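Local coordinates for protein beta chain (Acipenser persicus, PDB 6IYH) that binds haem as the beta chain of a four-chain globin assembly and, as in other haemoglobins, probably carries oxygen reversibly, at residues W2-R7 with H76-V80. Sequence-based numbering, arbitrary orientation.
Sequences WTDSER and HMDDV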
ATOM      1  N   TRP B   2      21.436   5.085 -14.042  1.00 25.90           N
ATOM      2  CA  TRP B   2      22.032   3.861 -13.554  1.00 23.70           C
ATOM      3  C   TRP B   2      23.466   3.999 -13.288  1.00 25.28           C
ATOM      4  O   TRP B   2      24.140   4.548 -14.127  1.00 27.59           O
ATOM      5  CB  TRP B   2      21.861   2.805 -14.621  1.00 24.15           C
ATOM      6  CG  TRP B   2      20.389   2.476 -14.856  1.00 22.55           C
ATOM      7  CD1 TRP B   2      19.586   2.942 -15.822  1.00 22.61           C
ATOM      8  CD2 TRP B   2      19.613   1.589 -14.051  1.00 20.45           C
ATOM      9  NE1 TRP B   2      18.323   2.374 -15.707  1.00 23.27           N
ATOM     10  CE2 TRP B   2      18.316   1.565 -14.601  1.00 21.92           C
ATOM     11  CE3 TRP B   2      19.890   0.860 -12.892  1.00 18.59           C
ATOM     12  CZ2 TRP B   2      17.277   0.821 -14.042  1.00 21.67           C
ATOM     13  CZ3 TRP B   2      18.874   0.060 -12.356  1.00 19.49           C
ATOM     14  CH2 TRP B   2      17.579   0.061 -12.954  1.00 18.58           C
ATOM     15  N   THR B   3      23.977   3.411 -12.210  1.00 25.43           N
ATOM     16  CA  THR B   3      25.414   3.255 -12.089  1.00 30.19           C
ATOM     17  C   THR B   3      25.950   2.071 -12.950  1.00 32.22           C
ATOM     18  O   THR B   3      25.236   1.104 -13.272  1.00 25.57           O
ATOM     19  CB  THR B   3      25.884   3.084 -10.639  1.00 30.29           C
ATOM     20  OG1 THR B   3      25.608   1.758 -10.165  1.00 28.86           O
ATOM     21  CG2 THR B   3      25.220   4.141  -9.735  1.00 30.64           C
ATOM     22  N   ASP B   4      27.225   2.145 -13.320  1.00 30.70           N
ATOM     23  CA  ASP B   4      27.809   1.044 -14.087  1.00 33.61           C
ATOM     24  C   ASP B   4      27.725  -0.257 -13.321  1.00 30.26           C
ATOM     25  O   ASP B   4      27.453  -1.301 -13.906  1.00 30.99           O
ATOM     26  CB  ASP B   4      29.282   1.299 -14.399  1.00 36.02           C
ATOM     27  CG  ASP B   4      29.482   2.341 -15.432  1.00 35.13           C
ATOM     28  OD1 ASP B   4      28.556   2.717 -16.169  1.00 38.03           O
ATOM     29  OD2 ASP B   4      30.646   2.777 -15.512  1.00 46.60           O
ATOM     30  N   SER B   5      27.984  -0.199 -12.037  1.00 26.79           N
ATOM     31  CA  SER B   5      27.858  -1.369 -11.215  1.00 27.67           C
ATOM     32  C   SER B   5      26.423  -1.976 -11.273  1.00 26.31           C
ATOM     33  O   SER B   5      26.260  -3.227 -11.275  1.00 24.38           O
ATOM     34  CB  SER B   5      28.194  -1.049  -9.809  1.00 27.68           C
ATOM     35  OG  SER B   5      28.081  -2.219  -9.091  1.00 36.98           O
ATOM     36  N   GLU B   6      25.424  -1.107 -11.244  1.00 25.62           N
ATOM     37  CA  GLU B   6      24.002  -1.562 -11.310  1.00 23.56           C
ATOM     38  C   GLU B   6      23.734  -2.202 -12.640  1.00 23.89           C
ATOM     39  O   GLU B   6      23.143  -3.313 -12.699  1.00 24.13           O
ATOM     40  CB  GLU B   6      23.020  -0.421 -11.094  1.00 22.15           C
ATOM     41  CG  GLU B   6      22.919   0.023  -9.650  1.00 21.93           C
ATOM     42  CD  GLU B   6      22.222   1.376  -9.497  1.00 18.61           C
ATOM     43  OE1 GLU B   6      22.012   2.116 -10.451  1.00 19.54           O
ATOM     44  OE2 GLU B   6      21.898   1.691  -8.386  1.00 21.35           O
ATOM     45  N   ARG B   7      24.165  -1.548 -13.716  1.00 23.13           N
ATOM     46  CA  ARG B   7      23.979  -2.060 -15.056  1.00 25.47           C
ATOM     47  C   ARG B   7      24.555  -3.443 -15.234  1.00 27.92           C
ATOM     48  O   ARG B   7      23.930  -4.315 -15.835  1.00 25.38           O
ATOM     49  CB  ARG B   7      24.662  -1.187 -16.087  1.00 29.64           C
ATOM     50  CG  ARG B   7      23.849  -0.041 -16.554  1.00 33.66           C
ATOM     51  CD  ARG B   7      24.587   0.715 -17.634  1.00 32.94           C
ATOM     52  NE  ARG B   7      24.034   2.057 -17.709  1.00 34.15           N
ATOM     53  CZ  ARG B   7      22.945   2.399 -18.372  1.00 30.36           C
ATOM     54  NH1 ARG B   7      22.273   1.507 -19.083  1.00 34.70           N
ATOM     55  NH2 ARG B   7      22.555   3.672 -18.376  1.00 29.96           N
ATOM     56  N   HIS B  76      15.500  -1.443 -22.695  1.00 21.77           N
ATOM     57  CA  HIS B  76      15.135  -0.038 -22.605  1.00 24.02           C
ATOM     58  C   HIS B  76      15.307   0.572 -21.230  1.00 21.37           C
ATOM     59  O   HIS B  76      14.559   1.479 -20.839  1.00 22.73           O
ATOM     60  CB  HIS B  76      13.698   0.132 -23.087  1.00 25.67           C
ATOM     61  CG  HIS B  76      13.495  -0.173 -24.537  1.00 31.30           C
ATOM     62  ND1 HIS B  76      13.199  -1.440 -25.004  1.00 35.11           N
ATOM     63  CD2 HIS B  76      13.530   0.630 -25.626  1.00 34.50           C
ATOM     64  CE1 HIS B  76      13.046  -1.399 -26.319  1.00 36.14           C
ATOM     65  NE2 HIS B  76      13.234  -0.150 -26.719  1.00 34.92           N
ATOM     66  N   MET B  77      16.300   0.145 -20.497  1.00 21.32           N
ATOM     67  CA  MET B  77      16.326   0.485 -19.061  1.00 22.43           C
ATOM     68  C   MET B  77      16.547   1.976 -18.811  1.00 24.58           C
ATOM     69  O   MET B  77      16.303   2.454 -17.691  1.00 22.93           O
ATOM     70  CB  MET B  77      17.343  -0.309 -18.270  1.00 24.27           C
ATOM     71  CG  MET B  77      18.833  -0.131 -18.607  1.00 25.29           C
ATOM     72  SD  MET B  77      19.875  -1.495 -17.945  1.00 27.09           S
ATOM     73  CE  MET B  77      19.982  -0.928 -16.279  1.00 25.01           C
ATOM     74  N   ASP B  78      17.056   2.680 -19.826  1.00 25.48           N
ATOM     75  CA  ASP B  78      17.183   4.137 -19.715  1.00 26.92           C
ATOM     76  C   ASP B  78      15.849   4.830 -19.891  1.00 27.70           C
ATOM     77  O   ASP B  78      15.739   5.937 -19.479  1.00 33.27           O
ATOM     78  CB  ASP B  78      18.196   4.720 -20.691  1.00 28.22           C
ATOM     79  CG  ASP B  78      19.586   4.238 -20.450  1.00 33.28           C
ATOM     80  OD1 ASP B  78      20.034   4.076 -19.302  1.00 32.96           O
ATOM     81  OD2 ASP B  78      20.284   4.030 -21.462  1.00 50.27           O
ATOM     82  N   ASP B  79      14.837   4.221 -20.480  1.00 27.32           N
ATOM     83  CA  ASP B  79      13.505   4.811 -20.408  1.00 30.63           C
ATOM     84  C   ASP B  79      12.405   3.770 -20.534  1.00 24.97           C
ATOM     85  O   ASP B  79      11.774   3.627 -21.577  1.00 19.99           O
ATOM     86  CB  ASP B  79      13.352   5.919 -21.471  1.00 35.01           C
ATOM     87  CG  ASP B  79      12.103   6.795 -21.249  1.00 38.43           C
ATOM     88  OD1 ASP B  79      11.279   6.538 -20.334  1.00 36.98           O
ATOM     89  OD2 ASP B  79      11.946   7.757 -22.033  1.00 39.41           O
ATOM     90  N   VAL B  80      12.168   3.060 -19.430  1.00 23.62           N
ATOM     91  CA  VAL B  80      11.155   1.985 -19.450  1.00 21.21           C
ATOM     92  C   VAL B  80       9.749   2.581 -19.581  1.00 21.94           C
ATOM     93  O   VAL B  80       8.919   2.013 -20.283  1.00 20.05           O
ATOM     94  CB  VAL B  80      11.247   1.147 -18.177  1.00 22.17           C
ATOM     95  CG1 VAL B  80      10.209   0.023 -18.141  1.00 19.75           C
ATOM     96  CG2 VAL B  80      12.627   0.579 -17.983  1.00 20.84           C
TER
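Met77 holds CG between its backbone N and carbonyl carbon, and a bend at chi3 then sets its methyl over the indole of Trp2. Trp2 CG is anti to its carbonyl carbon (chi1 -65°), which sends the indole toward the turn, and one ring face meets that methyl. Met77 CE lies over the five-membered ring of Trp2, 3.5 Å from its centroid, in a CH-pi contact. SD stands farther off above the same face, so the pair is also a Met-aromatic contact. At the ring edge, Trp2 NE1 donates to Met77 O at 2.8 Å. The bond is nearly straight (N-H...O 166°). The oxygen lies near the indole plane, but NE1 sits above the carbonyl plane. The Trp2-Met77 contact joins the segment leading into helix 4-14, the first helix of the globin fold, to the turn between helices 57-75 and 80-83. The turn is type I, from His76 to Asp79. A capping box starts the helix: Glu6 N donates to Thr3 OG1, and Thr3 N to Glu6 OE1. Trp2 CB lies over one face of the Arg7 guanidinium. Arg7 NH2 forms a salt bridge with Asp78 OD1 at 2.7 Å, where OD1 offers its syn lone pair. The guanidinium and carboxylate planes are 70° apart, which fits a bridge made through one hydrogen bond. Replacing Trp2 with an alanine would probably leave Met77 O without its indole donor and the methionine methyl without a ring to lie on. Lys131 of helix 123-142 makes a cation-pi contact with the indole, and Met132 and Ile10 also pack against it.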